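Local coordinates for OBG-type G domain-containing protein (Pyrococcus horikoshii, PDB 2E87) that binds GDP through a G domain of the Obg type, joined to a bundle of helices, and is probably a GTP-binding protein of otherwise unknown function, at residues K38-V50 against I116-R129. Residues are numbered along the deposited sequence; the frame is centred on the assembly and turned at random.
Sequences KVKKARLREELRV and IRYSNDPNEIAELR
V39, R43 and E46, one flank of helix 38-50, lie opposite P122, I125 and R129 of helix 122-129; the axes approach to 9.9 Å and run nearly parallel, 10° apart. I116, near the C-terminal end of helix 88-117, meets the same flank, and the turn at 118-121 carries the chain back into helix 122-142. I116 enters as a knob among R43, E46, E47 and V50, its CD1 3.9 Å from V50 CG2, while V39 divides its methyls, CG1 going to I125 CD1 and CG2 to the ring of P122. This is the far end of the NOG1 N-terminal helical bundle, remote from the GDP pocket, where helix 38-67 packs against the hairpin of helices 88-117 and 122-142. With CG trans to the main-chain N (chi1 179°) and its chain bent at chi3, R43 reaches the turn at 118-121; NH1 makes weak bonds to S119 O (2.6 Å) and N120 OD1. R43 CD lies 3.2 Å from I116 O. E46 fits among I116, I125, A126 and R129, CG on I125 CG2 (3.7 Å). Its OE2 takes R129 NE on the syn side at 2.7 Å, close to the guanidinium plane though with NE tilted 24° from the carboxylate plane, and NH2 more weakly. A leucine in place of R129 would probably leave the buried E46 carboxylate without the NE and NH2 donors that meet OE2. Beyond them, V50 also touches V113 and F132.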
ATOM      1  N   LYS A  38      14.046 -51.941  20.656  1.00 70.28           N
ATOM      2  CA  LYS A  38      13.554 -51.798  19.282  1.00 69.98           C
ATOM      3  C   LYS A  38      12.393 -50.797  19.259  1.00 72.47           C
ATOM      4  O   LYS A  38      12.395 -49.840  18.475  1.00 72.26           O
ATOM      5  CB  LYS A  38      13.053 -53.138  18.717  1.00 72.61           C
ATOM      6  CG  LYS A  38      12.474 -53.018  17.288  1.00 75.49           C
ATOM      7  CD  LYS A  38      11.574 -54.202  16.864  1.00 74.42           C
ATOM      8  CE  LYS A  38      11.040 -54.016  15.430  1.00 66.75           C
ATOM      9  NZ  LYS A  38      10.028 -55.041  14.991  1.00 60.36           N
ATOM     10  N   VAL A  39      11.409 -51.033  20.128  1.00 69.99           N
ATOM     11  CA  VAL A  39      10.220 -50.189  20.240  1.00 65.06           C
ATOM     12  C   VAL A  39      10.550 -48.771  20.673  1.00 60.94           C
ATOM     13  O   VAL A  39       9.885 -47.824  20.261  1.00 59.41           O
ATOM     14  CB  VAL A  39       9.203 -50.791  21.244  1.00 66.00           C
ATOM     15  CG1 VAL A  39       8.175 -49.748  21.656  1.00 65.89           C
ATOM     16  CG2 VAL A  39       8.499 -51.971  20.609  1.00 63.76           C
ATOM     17  N   LYS A  40      11.572 -48.628  21.503  1.00 57.97           N
ATOM     18  CA  LYS A  40      11.982 -47.318  21.983  1.00 59.33           C
ATOM     19  C   LYS A  40      12.543 -46.501  20.816  1.00 60.28           C
ATOM     20  O   LYS A  40      12.305 -45.296  20.720  1.00 59.93           O
ATOM     21  CB  LYS A  40      13.046 -47.470  23.077  1.00 60.93           C
ATOM     22  CG  LYS A  40      13.381 -46.181  23.825  1.00 68.55           C
ATOM     23  CD  LYS A  40      14.543 -46.372  24.801  1.00 69.76           C
ATOM     24  CE  LYS A  40      14.658 -45.207  25.789  1.00 72.55           C
ATOM     25  NZ  LYS A  40      14.806 -43.881  25.134  1.00 68.00           N
ATOM     26  N   LYS A  41      13.278 -47.174  19.931  1.00 61.63           N
ATOM     27  CA  LYS A  41      13.900 -46.544  18.765  1.00 57.49           C
ATOM     28  C   LYS A  41      12.879 -46.055  17.750  1.00 53.09           C
ATOM     29  O   LYS A  41      13.014 -44.964  17.206  1.00 46.70           O
ATOM     30  CB  LYS A  41      14.882 -47.513  18.093  1.00 61.61           C
ATOM     31  CG  LYS A  41      16.159 -47.728  18.899  1.00 68.77           C
ATOM     32  CD  LYS A  41      17.219 -48.485  18.110  1.00 76.47           C
ATOM     33  CE  LYS A  41      18.521 -48.563  18.899  1.00 81.69           C
ATOM     34  NZ  LYS A  41      19.530 -49.474  18.282  1.00 85.52           N
ATOM     35  N   ALA A  42      11.866 -46.871  17.488  1.00 49.60           N
ATOM     36  CA  ALA A  42      10.813 -46.483  16.566  1.00 51.95           C
ATOM     37  C   ALA A  42      10.074 -45.290  17.191  1.00 53.38           C
ATOM     38  O   ALA A  42       9.784 -44.296  16.519  1.00 51.68           O
ATOM     39  CB  ALA A  42       9.859 -47.649  16.348  1.00 48.11           C
ATOM     40  N   ARG A  43       9.805 -45.396  18.490  1.00 53.69           N
ATOM     41  CA  ARG A  43       9.108 -44.361  19.239  1.00 54.06           C
ATOM     42  C   ARG A  43       9.837 -43.012  19.221  1.00 54.44           C
ATOM     43  O   ARG A  43       9.201 -41.964  19.118  1.00 55.39           O
ATOM     44  CB  ARG A  43       8.878 -44.837  20.681  1.00 56.04           C
ATOM     45  CG  ARG A  43       8.174 -43.832  21.595  1.00 59.92           C
ATOM     46  CD  ARG A  43       7.688 -44.482  22.895  1.00 64.78           C
ATOM     47  NE  ARG A  43       8.777 -44.971  23.742  1.00 69.49           N
ATOM     48  CZ  ARG A  43       8.746 -46.122  24.414  1.00 72.45           C
ATOM     49  NH1 ARG A  43       7.681 -46.916  24.345  1.00 64.90           N
ATOM     50  NH2 ARG A  43       9.788 -46.488  25.147  1.00 73.52           N
ATOM     51  N   LEU A  44      11.163 -43.028  19.314  1.00 53.04           N
ATOM     52  CA  LEU A  44      11.927 -41.782  19.289  1.00 50.64           C
ATOM     53  C   LEU A  44      12.012 -41.240  17.872  1.00 48.09           C
ATOM     54  O   LEU A  44      12.268 -40.061  17.665  1.00 52.68           O
ATOM     55  CB  LEU A  44      13.352 -41.991  19.808  1.00 49.31           C
ATOM     56  CG  LEU A  44      13.541 -42.522  21.231  1.00 54.49           C
ATOM     57  CD1 LEU A  44      15.030 -42.640  21.526  1.00 55.01           C
ATOM     58  CD2 LEU A  44      12.871 -41.589  22.224  1.00 57.72           C
ATOM     59  N   ARG A  45      11.827 -42.109  16.892  1.00 44.54           N
ATOM     60  CA  ARG A  45      11.883 -41.676  15.508  1.00 48.49           C
ATOM     61  C   ARG A  45      10.572 -40.997  15.163  1.00 42.06           C
ATOM     62  O   ARG A  45      10.558 -39.934  14.544  1.00 40.93           O
ATOM     63  CB  ARG A  45      12.105 -42.864  14.553  1.00 47.33           C
ATOM     64  CG  ARG A  45      13.556 -43.165  14.267  1.00 57.23           C
ATOM     65  CD  ARG A  45      13.749 -43.880  12.936  1.00 61.46           C
ATOM     66  NE  ARG A  45      15.152 -44.232  12.730  1.00 65.18           N
ATOM     67  CZ  ARG A  45      15.724 -45.330  13.218  1.00 69.90           C
ATOM     68  NH1 ARG A  45      15.008 -46.191  13.933  1.00 69.36           N
ATOM     69  NH2 ARG A  45      17.013 -45.560  13.008  1.00 69.30           N
ATOM     70  N   GLU A  46       9.477 -41.636  15.567  1.00 37.90           N
ATOM     71  CA  GLU A  46       8.146 -41.126  15.314  1.00 41.83           C
ATOM     72  C   GLU A  46       7.979 -39.776  15.998  1.00 43.46           C
ATOM     73  O   GLU A  46       7.362 -38.870  15.445  1.00 43.49           O
ATOM     74  CB  GLU A  46       7.120 -42.140  15.803  1.00 43.08           C
ATOM     75  CG  GLU A  46       7.234 -43.471  15.076  1.00 44.03           C
ATOM     76  CD  GLU A  46       6.804 -43.393  13.619  1.00 43.85           C
ATOM     77  OE1 GLU A  46       6.978 -42.334  12.994  1.00 40.00           O
ATOM     78  OE2 GLU A  46       6.308 -44.403  13.083  1.00 48.57           O
ATOM     79  N   GLU A  47       8.546 -39.643  17.194  1.00 43.37           N
ATOM     80  CA  GLU A  47       8.498 -38.378  17.922  1.00 43.98           C
ATOM     81  C   GLU A  47       9.274 -37.327  17.136  1.00 46.35           C
ATOM     82  O   GLU A  47       8.838 -36.176  17.023  1.00 48.28           O
ATOM     83  CB  GLU A  47       9.134 -38.515  19.304  1.00 39.36           C
ATOM     84  CG  GLU A  47       8.233 -39.127  20.337  1.00 46.00           C
ATOM     85  CD  GLU A  47       8.960 -39.435  21.632  1.00 50.52           C
ATOM     86  OE1 GLU A  47       9.642 -38.532  22.179  1.00 50.08           O
ATOM     87  OE2 GLU A  47       8.839 -40.582  22.099  1.00 48.89           O
ATOM     88  N   LEU A  48      10.424 -37.723  16.597  1.00 38.65           N
ATOM     89  CA  LEU A  48      11.241 -36.800  15.831  1.00 40.09           C
ATOM     90  C   LEU A  48      10.465 -36.349  14.606  1.00 39.57           C
ATOM     91  O   LEU A  48      10.478 -35.176  14.263  1.00 40.43           O
ATOM     92  CB  LEU A  48      12.558 -37.456  15.401  1.00 35.89           C
ATOM     93  CG  LEU A  48      13.443 -36.611  14.476  1.00 35.85           C
ATOM     94  CD1 LEU A  48      13.881 -35.312  15.160  1.00 35.36           C
ATOM     95  CD2 LEU A  48      14.648 -37.422  14.076  1.00 39.79           C
ATOM     96  N   ARG A  49       9.788 -37.284  13.944  1.00 36.98           N
ATOM     97  CA  ARG A  49       9.017 -36.938  12.762  1.00 33.02           C
ATOM     98  C   ARG A  49       7.929 -35.936  13.115  1.00 38.31           C
ATOM     99  O   ARG A  49       7.762 -34.925  12.425  1.00 33.33           O
ATOM    100  CB  ARG A  49       8.363 -38.170  12.149  1.00 36.68           C
ATOM    101  CG  ARG A  49       9.301 -39.120  11.457  1.00 35.23           C
ATOM    102  CD  ARG A  49       8.498 -40.095  10.598  1.00 40.28           C
ATOM    103  NE  ARG A  49       9.352 -40.986   9.816  1.00 37.26           N
ATOM    104  CZ  ARG A  49       9.978 -42.044  10.314  1.00 39.09           C
ATOM    105  NH1 ARG A  49       9.837 -42.352  11.594  1.00 36.17           N
ATOM    106  NH2 ARG A  49      10.765 -42.778   9.538  1.00 36.11           N
ATOM    107  N   VAL A  50       7.188 -36.208  14.187  1.00 37.32           N
ATOM    108  CA  VAL A  50       6.117 -35.306  14.590  1.00 36.70           C
ATOM    109  C   VAL A  50       6.630 -33.895  14.857  1.00 39.63           C
ATOM    110  O   VAL A  50       5.981 -32.917  14.498  1.00 43.11           O
ATOM    111  CB  VAL A  50       5.386 -35.839  15.833  1.00 36.76           C
ATOM    112  CG1 VAL A  50       4.507 -34.756  16.424  1.00 38.01           C
ATOM    113  CG2 VAL A  50       4.547 -37.034  15.450  1.00 34.57           C
ATOM    114  N   ILE A 116       2.530 -40.564  21.980  1.00 48.58           N
ATOM    115  CA  ILE A 116       3.551 -41.471  21.472  1.00 49.60           C
ATOM    116  C   ILE A 116       4.594 -41.743  22.550  1.00 51.99           C
ATOM    117  O   ILE A 116       4.896 -42.892  22.851  1.00 52.19           O
ATOM    118  CB  ILE A 116       4.239 -40.889  20.202  1.00 46.48           C
ATOM    119  CG1 ILE A 116       3.220 -40.805  19.062  1.00 45.31           C
ATOM    120  CG2 ILE A 116       5.423 -41.774  19.772  1.00 39.88           C
ATOM    121  CD1 ILE A 116       3.658 -39.917  17.912  1.00 36.27           C
ATOM    122  N   ARG A 117       5.137 -40.680  23.127  1.00 55.62           N
ATOM    123  CA  ARG A 117       6.138 -40.808  24.171  1.00 61.14           C
ATOM    124  C   ARG A 117       5.648 -41.738  25.268  1.00 62.39           C
ATOM    125  O   ARG A 117       6.421 -42.498  25.847  1.00 63.02           O
ATOM    126  CB  ARG A 117       6.440 -39.440  24.789  1.00 64.13           C
ATOM    127  CG  ARG A 117       7.310 -39.515  26.035  1.00 69.25           C
ATOM    128  CD  ARG A 117       7.161 -38.282  26.911  1.00 76.73           C
ATOM    129  NE  ARG A 117       7.966 -38.379  28.128  1.00 82.62           N
ATOM    130  CZ  ARG A 117       7.880 -37.537  29.153  1.00 85.47           C
ATOM    131  NH1 ARG A 117       7.019 -36.526  29.112  1.00 84.98           N
ATOM    132  NH2 ARG A 117       8.658 -37.701  30.216  1.00 87.52           N
ATOM    133  N   TYR A 118       4.347 -41.694  25.522  1.00 61.16           N
ATOM    134  CA  TYR A 118       3.743 -42.474  26.588  1.00 62.26           C
ATOM    135  C   TYR A 118       3.179 -43.854  26.191  1.00 60.70           C
ATOM    136  O   TYR A 118       2.548 -44.535  27.002  1.00 62.58           O
ATOM    137  CB  TYR A 118       2.660 -41.600  27.237  1.00 65.10           C
ATOM    138  CG  TYR A 118       2.261 -42.035  28.608  1.00 69.51           C
ATOM    139  CD1 TYR A 118       3.146 -41.915  29.680  1.00 72.58           C
ATOM    140  CD2 TYR A 118       1.021 -42.643  28.828  1.00 73.76           C
ATOM    141  CE1 TYR A 118       2.807 -42.401  30.947  1.00 78.74           C
ATOM    142  CE2 TYR A 118       0.671 -43.136  30.086  1.00 78.48           C
ATOM    143  CZ  TYR A 118       1.567 -43.016  31.139  1.00 79.44           C
ATOM    144  OH  TYR A 118       1.234 -43.538  32.368  1.00 83.90           O
ATOM    145  N   SER A 119       3.425 -44.281  24.959  1.00 59.25           N
ATOM    146  CA  SER A 119       2.909 -45.571  24.486  1.00 56.68           C
ATOM    147  C   SER A 119       3.955 -46.688  24.452  1.00 56.37           C
ATOM    148  O   SER A 119       5.158 -46.427  24.524  1.00 55.86           O
ATOM    149  CB  SER A 119       2.318 -45.404  23.087  1.00 50.93           C
ATOM    150  OG  SER A 119       1.724 -46.605  22.639  1.00 46.46           O
ATOM    151  N   ASN A 120       3.487 -47.930  24.346  1.00 56.43           N
ATOM    152  CA  ASN A 120       4.376 -49.095  24.276  1.00 61.91           C
ATOM    153  C   ASN A 120       3.873 -50.094  23.244  1.00 63.18           C
ATOM    154  O   ASN A 120       4.428 -51.186  23.110  1.00 67.01           O
ATOM    155  CB  ASN A 120       4.475 -49.811  25.627  1.00 63.14           C
ATOM    156  CG  ASN A 120       5.180 -48.985  26.677  1.00 66.56           C
ATOM    157  OD1 ASN A 120       6.324 -48.556  26.489  1.00 69.04           O
ATOM    158  ND2 ASN A 120       4.504 -48.760  27.797  1.00 66.21           N
ATOM    159  N   ASP A 121       2.819 -49.715  22.527  1.00 61.30           N
ATOM    160  CA  ASP A 121       2.229 -50.568  21.505  1.00 61.24           C
ATOM    161  C   ASP A 121       2.681 -50.076  20.130  1.00 62.51           C
ATOM    162  O   ASP A 121       2.123 -49.120  19.590  1.00 64.83           O
ATOM    163  CB  ASP A 121       0.701 -50.514  21.610  1.00 60.69           C
ATOM    164  CG  ASP A 121       0.007 -51.470  20.651  1.00 66.70           C
ATOM    165  OD1 ASP A 121       0.615 -51.835  19.625  1.00 76.09           O
ATOM    166  OD2 ASP A 121      -1.158 -51.846  20.908  1.00 69.71           O
ATOM    167  N   PRO A 122       3.700 -50.726  19.542  1.00 62.35           N
ATOM    168  CA  PRO A 122       4.225 -50.352  18.226  1.00 58.25           C
ATOM    169  C   PRO A 122       3.114 -50.000  17.253  1.00 53.49           C
ATOM    170  O   PRO A 122       3.223 -49.037  16.507  1.00 53.04           O
ATOM    171  CB  PRO A 122       4.996 -51.594  17.802  1.00 59.47           C
ATOM    172  CG  PRO A 122       5.558 -52.066  19.094  1.00 62.97           C
ATOM    173  CD  PRO A 122       4.374 -51.938  20.043  1.00 63.30           C
ATOM    174  N   ASN A 123       2.048 -50.789  17.263  1.00 51.63           N
ATOM    175  CA  ASN A 123       0.899 -50.546  16.391  1.00 57.10           C
ATOM    176  C   ASN A 123       0.380 -49.128  16.600  1.00 58.41           C
ATOM    177  O   ASN A 123       0.160 -48.378  15.646  1.00 59.15           O
ATOM    178  CB  ASN A 123      -0.236 -51.513  16.722  1.00 62.17           C
ATOM    179  CG  ASN A 123      -0.187 -52.780  15.911  1.00 68.09           C
ATOM    180  OD1 ASN A 123      -0.376 -52.762  14.694  1.00 70.07           O
ATOM    181  ND2 ASN A 123       0.056 -53.896  16.583  1.00 71.72           N
ATOM    182  N   GLU A 124       0.177 -48.786  17.867  1.00 55.61           N
ATOM    183  CA  GLU A 124      -0.331 -47.483  18.259  1.00 56.25           C
ATOM    184  C   GLU A 124       0.664 -46.376  17.968  1.00 53.10           C
ATOM    185  O   GLU A 124       0.299 -45.334  17.437  1.00 53.99           O
ATOM    186  CB  GLU A 124      -0.662 -47.490  19.744  1.00 55.32           C
ATOM    187  CG  GLU A 124      -1.364 -46.256  20.213  1.00 60.76           C
ATOM    188  CD  GLU A 124      -1.615 -46.297  21.690  1.00 66.58           C
ATOM    189  OE1 GLU A 124      -0.636 -46.211  22.462  1.00 68.27           O
ATOM    190  OE2 GLU A 124      -2.791 -46.426  22.078  1.00 69.73           O
ATOM    191  N   ILE A 125       1.919 -46.598  18.331  1.00 49.46           N
ATOM    192  CA  ILE A 125       2.952 -45.608  18.081  1.00 47.82           C
ATOM    193  C   ILE A 125       2.902 -45.188  16.618  1.00 48.59           C
ATOM    194  O   ILE A 125       2.898 -44.001  16.294  1.00 46.42           O
ATOM    195  CB  ILE A 125       4.329 -46.186  18.409  1.00 43.07           C
ATOM    196  CG1 ILE A 125       4.501 -46.188  19.930  1.00 44.66           C
ATOM    197  CG2 ILE A 125       5.427 -45.411  17.678  1.00 33.40           C
ATOM    198  CD1 ILE A 125       5.711 -46.953  20.429  1.00 42.29           C
ATOM    199  N   ALA A 126       2.839 -46.173  15.737  1.00 44.57           N
ATOM    200  CA  ALA A 126       2.787 -45.910  14.315  1.00 45.49           C
ATOM    201  C   ALA A 126       1.514 -45.164  13.945  1.00 44.54           C
ATOM    202  O   ALA A 126       1.570 -44.119  13.294  1.00 45.08           O
ATOM    203  CB  ALA A 126       2.865 -47.218  13.544  1.00 43.14           C
ATOM    204  N   GLU A 127       0.372 -45.705  14.361  1.00 41.90           N
ATOM    205  CA  GLU A 127      -0.923 -45.101  14.059  1.00 43.79           C
ATOM    206  C   GLU A 127      -1.015 -43.646  14.496  1.00 39.15           C
ATOM    207  O   GLU A 127      -1.646 -42.825  13.820  1.00 40.23           O
ATOM    208  CB  GLU A 127      -2.053 -45.923  14.698  1.00 51.01           C
ATOM    209  CG  GLU A 127      -2.285 -47.279  14.013  1.00 68.52           C
ATOM    210  CD  GLU A 127      -3.189 -48.230  14.804  1.00 73.57           C
ATOM    211  OE1 GLU A 127      -3.765 -49.153  14.182  1.00 73.41           O
ATOM    212  OE2 GLU A 127      -3.315 -48.071  16.043  1.00 76.07           O
ATOM    213  N   LEU A 128      -0.384 -43.325  15.618  1.00 37.55           N
ATOM    214  CA  LEU A 128      -0.394 -41.965  16.121  1.00 37.34           C
ATOM    215  C   LEU A 128       0.388 -41.010  15.206  1.00 39.84           C
ATOM    216  O   LEU A 128      -0.070 -39.898  14.953  1.00 41.60           O
ATOM    217  CB  LEU A 128       0.135 -41.927  17.564  1.00 43.91           C
ATOM    218  CG  LEU A 128      -0.757 -42.565  18.652  1.00 45.34           C
ATOM    219  CD1 LEU A 128      -0.003 -42.671  19.980  1.00 40.97           C
ATOM    220  CD2 LEU A 128      -2.014 -41.739  18.832  1.00 41.49           C
ATOM    221  N   ARG A 129       1.552 -41.417  14.702  1.00 37.38           N
ATOM    222  CA  ARG A 129       2.288 -40.528  13.795  1.00 36.66           C
ATOM    223  C   ARG A 129       1.429 -40.333  12.541  1.00 35.04           C
ATOM    224  O   ARG A 129       1.305 -39.227  12.007  1.00 30.32           O
ATOM    225  CB  ARG A 129       3.630 -41.121  13.333  1.00 36.80           C
ATOM    226  CG  ARG A 129       3.943 -40.694  11.882  1.00 40.26           C
ATOM    227  CD  ARG A 129       5.151 -41.335  11.237  1.00 47.03           C
ATOM    228  NE  ARG A 129       5.124 -42.794  11.261  1.00 42.74           N
ATOM    229  CZ  ARG A 129       4.266 -43.558  10.594  1.00 46.22           C
ATOM    230  NH1 ARG A 129       3.327 -43.021   9.817  1.00 36.49           N
ATOM    231  NH2 ARG A 129       4.350 -44.876  10.720  1.00 38.74           N
TER